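Local structure of alpha-fucosidase (Bifidobacterium bifidum, 2EAB) at residues A[44-47]-A[48-52]; A[294-297]-A[298-301]; A[304-307]-A[308-312]; A[413-417]-A[418-422]. The protein probably hydrolyses 1,2-linked alpha-L-fucosides, the chain described here being the catalytic portion of a longer protein. All blocks are in the same frame, centred on the assembly; numbering follows the deposited sequence.

Interaction 1 of 4, residues A[44-47]-A[48-52]; sequences NNRW and QQTTL
The side-chain amides of Gln48 and Gln49 both point an N-H at the same oxygen, OD1 of Asn45. The Asn45 amide stands almost at right angles to each of them, at 82° and 88°. Gln48 NE2 meets OD1 at 3.0 Å, in the carbonyl plane and on a lone pair. Gln49 NE2 arrives at 2.9 Å, slightly tilted from that plane. Asn45 CG is anti to the backbone N (chi1 -180°), which brings the amide round to both glutamines. Asn45 ND2 binds Ala31 O, and Gln48 OE1 takes Phe764 N. Gln48 NE2 and Gln49 NE2 also donate to Ala35 O and Ala33 O. Replacing Asn45 by alanine would probably cost the two NE2 groups their shared acceptor and Ala31 O its donor.

At the helix end the threonines fold back. Thr50 OG1 donates to Arg46 O at 2.7 Å, from above the carbonyl plane. Thr51 OG1 donates to Trp47 O at 2.8 Å and sits over one face of the Trp47 indole. Trp47 NE1 bonds Thr62.

Helix 42-50 leads straight into strand 52-55, where the Leu52 backbone pairs with Val63 of strand 59-63. The Leu52 side chain rests on strands 19-22 and 156-161.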
ATOM      1  N   ASN A  44     -16.717   7.653 -16.446  1.00 10.07           N
ATOM      2  CA  ASN A  44     -15.938   6.977 -15.414  1.00  9.19           C
ATOM      3  C   ASN A  44     -14.466   6.897 -15.801  1.00  8.89           C
ATOM      4  O   ASN A  44     -13.579   7.097 -14.962  1.00  8.60           O
ATOM      5  CB  ASN A  44     -16.493   5.581 -15.141  1.00  9.38           C
ATOM      6  CG  ASN A  44     -17.857   5.610 -14.475  1.00  9.55           C
ATOM      7  OD1 ASN A  44     -18.228   6.587 -13.828  1.00 10.41           O
ATOM      8  ND2 ASN A  44     -18.605   4.521 -14.622  1.00 10.99           N
ATOM      9  N   ASN A  45     -14.199   6.612 -17.072  1.00  8.57           N
ATOM     10  CA  ASN A  45     -12.826   6.617 -17.546  1.00  8.85           C
ATOM     11  C   ASN A  45     -12.182   7.995 -17.425  1.00  8.74           C
ATOM     12  O   ASN A  45     -11.012   8.111 -17.041  1.00  8.91           O
ATOM     13  CB  ASN A  45     -12.723   6.129 -18.985  1.00  8.90           C
ATOM     14  CG  ASN A  45     -11.293   6.132 -19.476  1.00  9.58           C
ATOM     15  OD1 ASN A  45     -10.445   5.423 -18.935  1.00  8.70           O
ATOM     16  ND2 ASN A  45     -11.006   6.969 -20.468  1.00 11.17           N
ATOM     17  N   ARG A  46     -12.935   9.043 -17.756  1.00  8.91           N
ATOM     18  CA  ARG A  46     -12.421  10.397 -17.604  1.00  9.14           C
ATOM     19  C   ARG A  46     -12.041  10.659 -16.147  1.00  8.75           C
ATOM     20  O   ARG A  46     -10.980  11.229 -15.870  1.00  8.81           O
ATOM     21  CB  ARG A  46     -13.423  11.446 -18.102  1.00  9.19           C
ATOM     22  CG  ARG A  46     -12.857  12.870 -18.152  1.00 10.95           C
ATOM     23  CD  ARG A  46     -12.012  13.120 -19.399  1.00 13.45           C
ATOM     24  NE  ARG A  46     -12.806  13.093 -20.629  1.00 15.17           N
ATOM     25  CZ  ARG A  46     -12.298  13.148 -21.859  1.00 16.18           C
ATOM     26  NH1 ARG A  46     -10.986  13.246 -22.049  1.00 17.59           N
ATOM     27  NH2 ARG A  46     -13.109  13.110 -22.906  1.00 17.66           N
ATOM     28  N   TRP A  47     -12.902  10.234 -15.223  1.00  8.18           N
ATOM     29  CA  TRP A  47     -12.631  10.393 -13.794  1.00  7.82           C
ATOM     30  C   TRP A  47     -11.237   9.860 -13.422  1.00  7.43           C
ATOM     31  O   TRP A  47     -10.428  10.564 -12.798  1.00  7.52           O
ATOM     32  CB  TRP A  47     -13.708   9.704 -12.934  1.00  7.64           C
ATOM     33  CG  TRP A  47     -13.308   9.704 -11.483  1.00  7.46           C
ATOM     34  CD1 TRP A  47     -13.502  10.706 -10.582  1.00  7.72           C
ATOM     35  CD2 TRP A  47     -12.589   8.673 -10.787  1.00  7.54           C
ATOM     36  NE1 TRP A  47     -12.965  10.361  -9.361  1.00  8.00           N
ATOM     37  CE2 TRP A  47     -12.394   9.119  -9.463  1.00  7.71           C
ATOM     38  CE3 TRP A  47     -12.111   7.407 -11.149  1.00  7.66           C
ATOM     39  CZ2 TRP A  47     -11.720   8.352  -8.505  1.00  7.15           C
ATOM     40  CZ3 TRP A  47     -11.439   6.644 -10.199  1.00  7.30           C
ATOM     41  CH2 TRP A  47     -11.254   7.121  -8.892  1.00  7.56           C
ATOM     42  N   GLN A  48     -10.958   8.616 -13.800  1.00  7.21           N
ATOM     43  CA  GLN A  48      -9.739   7.954 -13.322  1.00  7.33           C
ATOM     44  C   GLN A  48      -8.469   8.513 -13.939  1.00  7.46           C
ATOM     45  O   GLN A  48      -7.397   8.405 -13.343  1.00  7.51           O
ATOM     46  CB  GLN A  48      -9.794   6.437 -13.534  1.00  7.26           C
ATOM     47  CG  GLN A  48      -9.721   6.004 -14.985  1.00  8.11           C
ATOM     48  CD  GLN A  48      -9.528   4.515 -15.147  1.00  7.69           C
ATOM     49  OE1 GLN A  48      -9.140   3.812 -14.209  1.00  7.27           O
ATOM     50  NE2 GLN A  48      -9.779   4.024 -16.353  1.00  8.12           N
ATOM     51  N   GLN A  49      -8.581   9.112 -15.125  1.00  7.54           N
ATOM     52  CA  GLN A  49      -7.394   9.577 -15.846  1.00  7.86           C
ATOM     53  C   GLN A  49      -7.053  11.043 -15.610  1.00  8.16           C
ATOM     54  O   GLN A  49      -5.920  11.459 -15.867  1.00  8.01           O
ATOM     55  CB  GLN A  49      -7.519   9.308 -17.353  1.00  7.94           C
ATOM     56  CG  GLN A  49      -7.709   7.840 -17.694  1.00  7.82           C
ATOM     57  CD  GLN A  49      -7.251   7.462 -19.094  1.00  8.43           C
ATOM     58  OE1 GLN A  49      -6.348   8.086 -19.666  1.00  9.04           O
ATOM     59  NE2 GLN A  49      -7.853   6.413 -19.639  1.00  8.50           N
ATOM     60  N   THR A  50      -8.018  11.820 -15.128  1.00  8.11           N
ATOM     61  CA  THR A  50      -7.887  13.280 -15.194  1.00  8.38           C
ATOM     62  C   THR A  50      -8.143  14.070 -13.909  1.00  8.47           C
ATOM     63  O   THR A  50      -7.730  15.225 -13.824  1.00  8.67           O
ATOM     64  CB  THR A  50      -8.783  13.893 -16.309  1.00  8.68           C
ATOM     65  OG1 THR A  50     -10.153  13.792 -15.922  1.00  8.99           O
ATOM     66  CG2 THR A  50      -8.587  13.194 -17.647  1.00  9.01           C
ATOM     67  N   THR A  51      -8.826  13.482 -12.926  1.00  7.98           N
ATOM     68  CA  THR A  51      -9.199  14.231 -11.728  1.00  7.77           C
ATOM     69  C   THR A  51      -8.098  14.210 -10.669  1.00  7.67           C
ATOM     70  O   THR A  51      -7.216  13.351 -10.689  1.00  8.34           O
ATOM     71  CB  THR A  51     -10.536  13.735 -11.130  1.00  7.45           C
ATOM     72  OG1 THR A  51     -10.385  12.383 -10.680  1.00  7.59           O
ATOM     73  CG2 THR A  51     -11.662  13.824 -12.163  1.00  8.17           C
ATOM     74  N   LEU A  52      -8.158  15.161  -9.743  1.00  7.52           N
ATOM     75  CA  LEU A  52      -7.074  15.350  -8.786  1.00  7.60           C
ATOM     76  C   LEU A  52      -7.534  15.048  -7.366  1.00  7.72           C
ATOM     77  O   LEU A  52      -8.483  15.656  -6.878  1.00  7.54           O
ATOM     78  CB  LEU A  52      -6.485  16.761  -8.907  1.00  8.43           C
ATOM     79  CG  LEU A  52      -5.761  17.036 -10.232  1.00  9.03           C
ATOM     80  CD1 LEU A  52      -5.431  18.515 -10.394  1.00 10.02           C
ATOM     81  CD2 LEU A  52      -4.500  16.179 -10.346  1.00 10.10           C
TER

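Interaction 2 of 4, residues A[294-297]-A[298-301]; sequences GETA and AEVN
Thr296 and Glu299 form a capping box at the start of helix 297-314. Thr296 is the N-cap. Its OG1 accepts from Glu299 N at 3.1 Å. In return Glu299 reaches back and OE1 accepts from Thr296 N at 2.9 Å, in a nearly straight bond of 165°. The anti lone pair of OE1 is used, the one turned away from OE2. Glu299 CG lies beside its own backbone N (chi1 -72°) and the chain is extended beyond it, which carries OE1 to Thr296 N while CG lies 3.4 Å from Thr296 OG1. A water ties the same OE1 to Gly294 O, donating to both.

Ala297 takes part chiefly through its backbone. It opens the first turn, and its O accepts from Asn301 N at 2.9 Å. Thr296 O accepts from Val300 N at 3.0 Å. Next to the box, Val300 CG2 touches Glu295 OE1 at 3.9 Å. The Glu295 carboxylate is held by Thr293 OG1 and by a salt bridge to Arg303.

The cap lies at the surface, where the loop after strand 273-282 turns into helix 297-314. Asn301 binds Asn243 of strand 241-250 and touches strand 228-235.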
ATOM      1  N   GLY A 294     -23.220   0.882  16.810  1.00  8.67           N
ATOM      2  CA  GLY A 294     -24.410   0.807  17.659  1.00  9.47           C
ATOM      3  C   GLY A 294     -25.202   2.104  17.692  1.00  9.60           C
ATOM      4  O   GLY A 294     -26.236   2.184  18.357  1.00 10.19           O
ATOM      5  N   GLU A 295     -24.719   3.125  16.987  1.00  9.58           N
ATOM      6  CA  GLU A 295     -25.437   4.392  16.874  1.00  9.86           C
ATOM      7  C   GLU A 295     -26.722   4.232  16.083  1.00 10.01           C
ATOM      8  O   GLU A 295     -26.808   3.389  15.184  1.00 10.06           O
ATOM      9  CB  GLU A 295     -24.582   5.436  16.166  1.00  9.73           C
ATOM     10  CG  GLU A 295     -23.388   5.939  16.931  1.00 10.01           C
ATOM     11  CD  GLU A 295     -22.459   6.708  16.028  1.00 10.19           C
ATOM     12  OE1 GLU A 295     -21.845   6.073  15.140  1.00  9.89           O
ATOM     13  OE2 GLU A 295     -22.355   7.940  16.186  1.00 11.00           O
ATOM     14  N   THR A 296     -27.707   5.063  16.414  1.00 10.33           N
ATOM     15  CA  THR A 296     -28.893   5.234  15.593  1.00 10.48           C
ATOM     16  C   THR A 296     -28.585   6.241  14.490  1.00 10.42           C
ATOM     17  O   THR A 296     -27.571   6.943  14.550  1.00 10.10           O
ATOM     18  CB  THR A 296     -30.054   5.805  16.416  1.00 10.94           C
ATOM     19  OG1 THR A 296     -29.693   7.110  16.878  1.00 11.09           O
ATOM     20  CG2 THR A 296     -30.381   4.907  17.610  1.00 11.52           C
ATOM     21  N   ALA A 297     -29.466   6.323  13.497  1.00 10.52           N
ATOM     22  CA  ALA A 297     -29.346   7.327  12.440  1.00 10.83           C
ATOM     23  C   ALA A 297     -29.303   8.743  13.016  1.00 10.56           C
ATOM     24  O   ALA A 297     -28.533   9.582  12.550  1.00 10.69           O
ATOM     25  CB  ALA A 297     -30.482   7.192  11.449  1.00 10.97           C
ATOM     26  N   ALA A 298     -30.127   9.002  14.033  1.00 10.81           N
ATOM     27  CA  ALA A 298     -30.150  10.305  14.697  1.00 10.85           C
ATOM     28  C   ALA A 298     -28.803  10.645  15.329  1.00 10.71           C
ATOM     29  O   ALA A 298     -28.335  11.775  15.223  1.00 10.70           O
ATOM     30  CB  ALA A 298     -31.267  10.354  15.741  1.00 11.05           C
ATOM     31  N   GLU A 299     -28.175   9.658  15.963  1.00 10.53           N
ATOM     32  CA  GLU A 299     -26.863   9.858  16.578  1.00 10.48           C
ATOM     33  C   GLU A 299     -25.765  10.130  15.551  1.00 10.34           C
ATOM     34  O   GLU A 299     -24.924  11.012  15.756  1.00 10.59           O
ATOM     35  CB  GLU A 299     -26.507   8.683  17.492  1.00 10.44           C
ATOM     36  CG  GLU A 299     -27.342   8.671  18.771  1.00 11.54           C
ATOM     37  CD  GLU A 299     -27.186   7.403  19.583  1.00 12.93           C
ATOM     38  OE1 GLU A 299     -27.088   6.310  18.987  1.00 12.48           O
ATOM     39  OE2 GLU A 299     -27.180   7.500  20.830  1.00 15.71           O
ATOM     40  N   VAL A 300     -25.779   9.393  14.440  1.00 10.00           N
ATOM     41  CA  VAL A 300     -24.832   9.657  13.350  1.00  9.80           C
ATOM     42  C   VAL A 300     -25.048  11.079  12.824  1.00  9.82           C
ATOM     43  O   VAL A 300     -24.093  11.828  12.617  1.00  9.77           O
ATOM     44  CB  VAL A 300     -24.938   8.621  12.202  1.00  9.67           C
ATOM     45  CG1 VAL A 300     -23.967   8.961  11.075  1.00 10.24           C
ATOM     46  CG2 VAL A 300     -24.651   7.222  12.721  1.00  9.93           C
ATOM     47  N   ASN A 301     -26.315  11.448  12.645  1.00 10.09           N
ATOM     48  CA  ASN A 301     -26.665  12.781  12.176  1.00 10.53           C
ATOM     49  C   ASN A 301     -26.130  13.896  13.086  1.00 10.64           C
ATOM     50  O   ASN A 301     -25.569  14.880  12.608  1.00 10.74           O
ATOM     51  CB  ASN A 301     -28.179  12.900  12.014  1.00 10.43           C
ATOM     52  CG  ASN A 301     -28.592  14.229  11.437  1.00 10.70           C
ATOM     53  OD1 ASN A 301     -28.307  14.530  10.279  1.00 10.56           O
ATOM     54  ND2 ASN A 301     -29.250  15.049  12.254  1.00 11.71           N
TER
HETATM   55  O   HOH W   1     -27.293   3.938  20.169  1.00 19.97           O

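Interaction 3 of 4, residues A[304-307]-A[308-312]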
ATOM      1  N   VAL A 304     -22.193  14.072  12.735  1.00 10.46           N
ATOM      2  CA  VAL A 304     -21.754  14.741  11.514  1.00 10.46           C
ATOM      3  C   VAL A 304     -22.047  16.243  11.577  1.00 10.63           C
ATOM      4  O   VAL A 304     -21.222  17.056  11.164  1.00 10.57           O
ATOM      5  CB  VAL A 304     -22.384  14.096  10.258  1.00 10.36           C
ATOM      6  CG1 VAL A 304     -22.027  14.882   9.003  1.00 10.09           C
ATOM      7  CG2 VAL A 304     -21.913  12.644  10.119  1.00  9.90           C
ATOM      8  N   ALA A 305     -23.207  16.604  12.124  1.00 10.77           N
ATOM      9  CA  ALA A 305     -23.575  18.014  12.290  1.00 11.16           C
ATOM     10  C   ALA A 305     -22.563  18.774  13.142  1.00 11.47           C
ATOM     11  O   ALA A 305     -22.214  19.918  12.836  1.00 11.60           O
ATOM     12  CB  ALA A 305     -24.973  18.139  12.884  1.00 11.65           C
ATOM     13  N   LYS A 306     -22.085  18.129  14.200  1.00 11.67           N
ATOM     14  CA  LYS A 306     -21.123  18.751  15.102  1.00 12.25           C
ATOM     15  C   LYS A 306     -19.767  18.953  14.426  1.00 11.96           C
ATOM     16  O   LYS A 306     -19.065  19.921  14.723  1.00 12.06           O
ATOM     17  CB  LYS A 306     -20.975  17.927  16.382  1.00 12.56           C
ATOM     18  CG  LYS A 306     -20.222  18.629  17.500  1.00 14.43           C
ATOM     19  CD  LYS A 306     -20.134  17.755  18.739  1.00 17.22           C
ATOM     20  CE  LYS A 306     -19.462  18.480  19.893  1.00 18.87           C
ATOM     21  NZ  LYS A 306     -18.024  18.744  19.627  1.00 20.16           N
ATOM     22  N   VAL A 307     -19.398  18.050  13.516  1.00 11.49           N
ATOM     23  CA  VAL A 307     -18.149  18.197  12.767  1.00 11.28           C
ATOM     24  C   VAL A 307     -18.157  19.502  11.972  1.00 11.10           C
ATOM     25  O   VAL A 307     -17.221  20.297  12.073  1.00 11.28           O
ATOM     26  CB  VAL A 307     -17.868  17.005  11.818  1.00 11.02           C
ATOM     27  CG1 VAL A 307     -16.630  17.278  10.972  1.00 10.92           C
ATOM     28  CG2 VAL A 307     -17.688  15.719  12.609  1.00 11.42           C
ATOM     29  N   VAL A 308     -19.216  19.729  11.195  1.00 11.08           N
ATOM     30  CA  VAL A 308     -19.284  20.936  10.367  1.00 11.31           C
ATOM     31  C   VAL A 308     -19.461  22.206  11.205  1.00 11.66           C
ATOM     32  O   VAL A 308     -18.891  23.248  10.874  1.00 11.50           O
ATOM     33  CB  VAL A 308     -20.332  20.849   9.213  1.00 11.29           C
ATOM     34  CG1 VAL A 308     -19.920  19.797   8.192  1.00 11.55           C
ATOM     35  CG2 VAL A 308     -21.738  20.568   9.733  1.00 11.64           C
ATOM     36  N   GLN A 309     -20.223  22.109  12.291  1.00 11.98           N
ATOM     37  CA  GLN A 309     -20.418  23.254  13.183  1.00 12.48           C
ATOM     38  C   GLN A 309     -19.126  23.639  13.901  1.00 12.77           C
ATOM     39  O   GLN A 309     -18.777  24.822  13.951  1.00 12.92           O
ATOM     40  CB  GLN A 309     -21.546  23.009  14.193  1.00 12.64           C
ATOM     41  CG  GLN A 309     -21.953  24.264  14.981  1.00 13.36           C
ATOM     42  CD  GLN A 309     -22.527  25.351  14.090  1.00 14.29           C
ATOM     43  OE1 GLN A 309     -23.499  25.126  13.375  1.00 15.02           O
ATOM     44  NE2 GLN A 309     -21.928  26.536  14.132  1.00 14.86           N
ATOM     45  N   ASP A 310     -18.414  22.649  14.439  1.00 13.06           N
ATOM     46  CA  ASP A 310     -17.135  22.899  15.103  1.00 13.32           C
ATOM     47  C   ASP A 310     -16.130  23.559  14.163  1.00 13.25           C
ATOM     48  O   ASP A 310     -15.401  24.470  14.566  1.00 13.37           O
ATOM     49  CB  ASP A 310     -16.536  21.607  15.669  1.00 13.52           C
ATOM     50  CG  ASP A 310     -17.217  21.144  16.954  1.00 14.57           C
ATOM     51  OD1 ASP A 310     -17.969  21.926  17.578  1.00 15.96           O
ATOM     52  OD2 ASP A 310     -16.989  19.980  17.352  1.00 15.31           O
ATOM     53  N   ALA A 311     -16.099  23.097  12.913  1.00 13.00           N
ATOM     54  CA  ALA A 311     -15.203  23.651  11.904  1.00 13.04           C
ATOM     55  C   ALA A 311     -15.560  25.102  11.577  1.00 13.08           C
ATOM     56  O   ALA A 311     -14.686  25.974  11.555  1.00 13.16           O
ATOM     57  CB  ALA A 311     -15.223  22.791  10.650  1.00 13.03           C
ATOM     58  N   ALA A 312     -16.847  25.354  11.338  1.00 13.30           N
ATOM     59  CA  ALA A 312     -17.329  26.702  11.045  1.00 13.60           C
ATOM     60  C   ALA A 312     -17.029  27.660  12.194  1.00 13.89           C
ATOM     61  O   ALA A 312     -16.658  28.814  11.965  1.00 14.06           O
ATOM     62  CB  ALA A 312     -18.812  26.676  10.749  1.00 13.60           C
TER
HETATM   63  O   HOH W   2     -17.957  21.766  20.309  1.00 62.74           O
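Lys306 and Asp310 carry the ionic part of this contact, one helical turn apart. Lys306 NZ meets Asp310 OD2 at 2.8 Å in a salt bridge that is also a hydrogen bond. Asp310 OD2 offers its syn lone pair, on the side of OD1. The lysine chain is extended until its last torsion, where chi4 of -67° brings NZ in to OD2. The lysine methylenes lie alongside the carboxylate, with CG 3.5 Å from OD2. A water closes a ring outside the bridge. It donates to Asp310 OD1 at 2.7 Å and accepts from Lys306 NZ at 3.1 Å. With an alanine in place of Asp310, the lysine ammonium would probably lose its counter-charge and the water its second tie. Among the other polar groups, Gln309 OE1 binds Lys247 NZ.

The backbone bonds are those of a regular alpha-helix. Asp310 N reaches Lys306 O at 2.8 Å, and Gln309 N and Ala311 N reach Ala305 O and Val307 O. The bond from Val308 N to Val304 O is weak. The methyl Val308 CG2 comes to 3.2 Å from the carbonyl oxygen Ala305 O.

The nonpolar side chains Val304, Val307, Val308 and Ala311 pack on strands 241-250, 273-282 and 190-197. This is the pattern of an amphipathic helix laid on a beta-sheet, with an i to i+4 salt bridge on its polar side.

Interaction 4 of 4, residues A[413-417]-A[418-422]. With EDO (1,2-ethanediol), chain D.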
ATOM      1  N   THR A 413     -17.257  -2.260  -9.762  1.00  6.67           N
ATOM      2  CA  THR A 413     -15.975  -1.705  -9.335  1.00  6.73           C
ATOM      3  C   THR A 413     -14.916  -2.788  -9.466  1.00  7.06           C
ATOM      4  O   THR A 413     -15.100  -3.884  -8.945  1.00  6.41           O
ATOM      5  CB  THR A 413     -16.083  -1.185  -7.899  1.00  6.86           C
ATOM      6  OG1 THR A 413     -17.001  -0.085  -7.887  1.00  6.85           O
ATOM      7  CG2 THR A 413     -14.736  -0.727  -7.360  1.00  7.26           C
ATOM      8  N   PRO A 414     -13.802  -2.490 -10.169  1.00  7.29           N
ATOM      9  CA  PRO A 414     -12.828  -3.545 -10.466  1.00  7.46           C
ATOM     10  C   PRO A 414     -12.212  -4.097  -9.191  1.00  6.91           C
ATOM     11  O   PRO A 414     -11.699  -3.335  -8.357  1.00  7.18           O
ATOM     12  CB  PRO A 414     -11.777  -2.827 -11.320  1.00  7.88           C
ATOM     13  CG  PRO A 414     -11.912  -1.388 -10.963  1.00  8.07           C
ATOM     14  CD  PRO A 414     -13.371  -1.183 -10.701  1.00  7.74           C
ATOM     15  N   TRP A 415     -12.293  -5.416  -9.037  1.00  6.68           N
ATOM     16  CA  TRP A 415     -11.814  -6.108  -7.836  1.00  6.56           C
ATOM     17  C   TRP A 415     -12.406  -5.515  -6.558  1.00  6.48           C
ATOM     18  O   TRP A 415     -11.804  -5.608  -5.487  1.00  6.41           O
ATOM     19  CB  TRP A 415     -10.278  -6.138  -7.764  1.00  6.97           C
ATOM     20  CG  TRP A 415      -9.617  -6.680  -8.990  1.00  7.80           C
ATOM     21  CD1 TRP A 415      -9.512  -7.988  -9.358  1.00  8.67           C
ATOM     22  CD2 TRP A 415      -8.962  -5.921 -10.015  1.00  7.65           C
ATOM     23  NE1 TRP A 415      -8.838  -8.091 -10.558  1.00  8.97           N
ATOM     24  CE2 TRP A 415      -8.486  -6.836 -10.979  1.00  8.72           C
ATOM     25  CE3 TRP A 415      -8.733  -4.553 -10.210  1.00  7.87           C
ATOM     26  CZ2 TRP A 415      -7.794  -6.426 -12.130  1.00  8.88           C
ATOM     27  CZ3 TRP A 415      -8.045  -4.147 -11.356  1.00  8.68           C
ATOM     28  CH2 TRP A 415      -7.582  -5.083 -12.295  1.00  9.05           C
ATOM     29  N   GLY A 416     -13.585  -4.906  -6.683  1.00  6.30           N
ATOM     30  CA  GLY A 416     -14.280  -4.305  -5.550  1.00  6.18           C
ATOM     31  C   GLY A 416     -13.573  -3.150  -4.865  1.00  5.73           C
ATOM     32  O   GLY A 416     -14.001  -2.719  -3.800  1.00  5.66           O
ATOM     33  N   SER A 417     -12.498  -2.646  -5.475  1.00  5.55           N
ATOM     34  CA  SER A 417     -11.591  -1.678  -4.833  1.00  5.73           C
ATOM     35  C   SER A 417     -11.272  -2.134  -3.406  1.00  5.29           C
ATOM     36  O   SER A 417     -11.301  -1.353  -2.453  1.00  5.77           O
ATOM     37  CB  SER A 417     -12.170  -0.260  -4.868  1.00  5.91           C
ATOM     38  OG  SER A 417     -11.204   0.684  -4.427  1.00  6.33           O
ATOM     39  N   ASP A 418     -10.967  -3.420  -3.286  1.00  5.47           N
ATOM     40  CA  ASP A 418     -10.921  -4.093  -1.996  1.00  5.30           C
ATOM     41  C   ASP A 418      -9.529  -4.085  -1.351  1.00  5.34           C
ATOM     42  O   ASP A 418      -8.655  -3.290  -1.721  1.00  5.56           O
ATOM     43  CB  ASP A 418     -11.518  -5.518  -2.116  1.00  5.76           C
ATOM     44  CG  ASP A 418     -10.644  -6.479  -2.920  1.00  5.62           C
ATOM     45  OD1 ASP A 418      -9.525  -6.087  -3.297  1.00  5.84           O
ATOM     46  OD2 ASP A 418     -11.068  -7.633  -3.159  1.00  5.76           O
ATOM     47  N   PHE A 419      -9.349  -4.953  -0.363  1.00  5.17           N
ATOM     48  CA  PHE A 419      -8.048  -5.203   0.246  1.00  5.32           C
ATOM     49  C   PHE A 419      -7.528  -6.502  -0.364  1.00  5.53           C
ATOM     50  O   PHE A 419      -7.982  -7.594  -0.011  1.00  5.61           O
ATOM     51  CB  PHE A 419      -8.177  -5.249   1.772  1.00  5.97           C
ATOM     52  CG  PHE A 419      -8.806  -4.008   2.336  1.00  5.99           C
ATOM     53  CD1 PHE A 419     -10.128  -4.018   2.768  1.00  6.31           C
ATOM     54  CD2 PHE A 419      -8.095  -2.805   2.373  1.00  6.39           C
ATOM     55  CE1 PHE A 419     -10.726  -2.862   3.260  1.00  7.63           C
ATOM     56  CE2 PHE A 419      -8.688  -1.644   2.869  1.00  7.72           C
ATOM     57  CZ  PHE A 419     -10.009  -1.675   3.311  1.00  7.91           C
ATOM     58  N   HIS A 420      -6.610  -6.370  -1.322  1.00  5.68           N
ATOM     59  CA  HIS A 420      -6.098  -7.509  -2.084  1.00  5.56           C
ATOM     60  C   HIS A 420      -4.749  -7.873  -1.498  1.00  5.31           C
ATOM     61  O   HIS A 420      -3.749  -7.189  -1.746  1.00  5.51           O
ATOM     62  CB  HIS A 420      -5.958  -7.174  -3.577  1.00  6.11           C
ATOM     63  CG  HIS A 420      -6.890  -7.945  -4.456  1.00  5.88           C
ATOM     64  ND1 HIS A 420      -6.485  -8.947  -5.313  1.00  7.67           N
ATOM     65  CD2 HIS A 420      -8.230  -7.853  -4.598  1.00  4.52           C
ATOM     66  CE1 HIS A 420      -7.540  -9.430  -5.946  1.00  5.16           C
ATOM     67  NE2 HIS A 420      -8.613  -8.788  -5.525  1.00  8.46           N
ATOM     68  N   MET A 421      -4.723  -8.943  -0.713  1.00  5.44           N
ATOM     69  CA  MET A 421      -3.642  -9.166   0.239  1.00  5.88           C
ATOM     70  C   MET A 421      -2.609 -10.190  -0.228  1.00  5.92           C
ATOM     71  O   MET A 421      -1.934 -10.815   0.586  1.00  6.03           O
ATOM     72  CB  MET A 421      -4.241  -9.532   1.605  1.00  6.18           C
ATOM     73  CG  MET A 421      -3.371  -9.177   2.799  1.00  6.94           C
ATOM     74  SD  MET A 421      -4.279  -9.283   4.346  1.00  6.66           S
ATOM     75  CE  MET A 421      -4.372 -11.061   4.554  1.00  7.02           C
ATOM     76  N   ASN A 422      -2.454 -10.335  -1.541  1.00  6.04           N
ATOM     77  CA  ASN A 422      -1.407 -11.201  -2.081  1.00  6.29           C
ATOM     78  C   ASN A 422      -0.510 -10.458  -3.074  1.00  6.14           C
ATOM     79  O   ASN A 422      -0.103 -11.009  -4.096  1.00  6.24           O
ATOM     80  CB  ASN A 422      -1.996 -12.490  -2.677  1.00  6.85           C
ATOM     81  CG  ASN A 422      -1.037 -13.678  -2.587  1.00  6.58           C
ATOM     82  OD1 ASN A 422      -0.050 -13.654  -1.849  1.00  6.25           O
ATOM     83  ND2 ASN A 422      -1.334 -14.729  -3.339  1.00  7.12           N
TER
HETATM   84  C1  EDO D4804       2.721 -12.872  -5.367  1.00 29.74           C
HETATM   85  O1  EDO D4804       2.948 -12.965  -6.861  1.00 30.59           O
HETATM   86  C2  EDO D4804       1.355 -13.623  -5.108  1.00 30.60           C
HETATM   87  O2  EDO D4804       0.243 -12.804  -5.696  1.00 27.98           O
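Trp415 O and Asp418 make the tight part of this turn. Asp418 N donates to Trp415 O at 3.2 Å, with a bent angle of 138°, from above the carbonyl plane. The Asp418 carboxylate folds back over the same oxygen. Its CG lies 2.9 Å from Trp415 O, and OD1 and OD2 are each 3.2 Å away from it. All three oxygens are acceptors, so the carboxylate makes no hydrogen bond to this carbonyl. It is placed there by chi1 of 70°, which sets CG between the backbone N and the carbonyl carbon. The backbone winds closely here. Trp415, Gly416 and Ser417 all have positive phi. Gly416 N bonds Thr413 O at 2.9 Å and Ser417 N bonds Pro414 O. Ser417 OG is taken by Asn396.

The looser part lies between the Trp415 and His420 side chains, both partly exposed. Their rings are 5.3 Å apart between the centroids of the indole five-membered ring and the imidazole, with planes at 72°. The nearest atoms are Trp415 CB and His420 NE2, at 3.8 Å. A 1,2-ethanediol, probably from the crystallisation liquor, lies by Asn422. Its distance to Asn422 O is very short and therefore doubtful. A second one lies near His420, which is consistent with a pocket on this side.

Residues 413-422 lie in the family 95 catalytic region. Strand 419-420 pairs with strand 486-487, Met421 packs on helix 507-520, and Trp415 meets His761 edge-to-face.

The four contacts follow one another along the chain, and none nests in or crosses another. Each is local and closes a turn, not a long loop. Interaction 1 ends helix 42-50 and sends the chain into strand 52-55, an outer strand of one N-terminal sheet, whose first side chain packs on the other. Interactions 2 and 3 share helix 297-314. One caps its start and the other lies further along, with centres about 16 Å apart. Interaction 4 is a turn in the catalytic region, ahead of strand 419-420. Its nearest atoms come within about 7 Å of interaction 1. Side chains of both lie about 10 to 11 Å from that of Ser386, a calcium-binding residue.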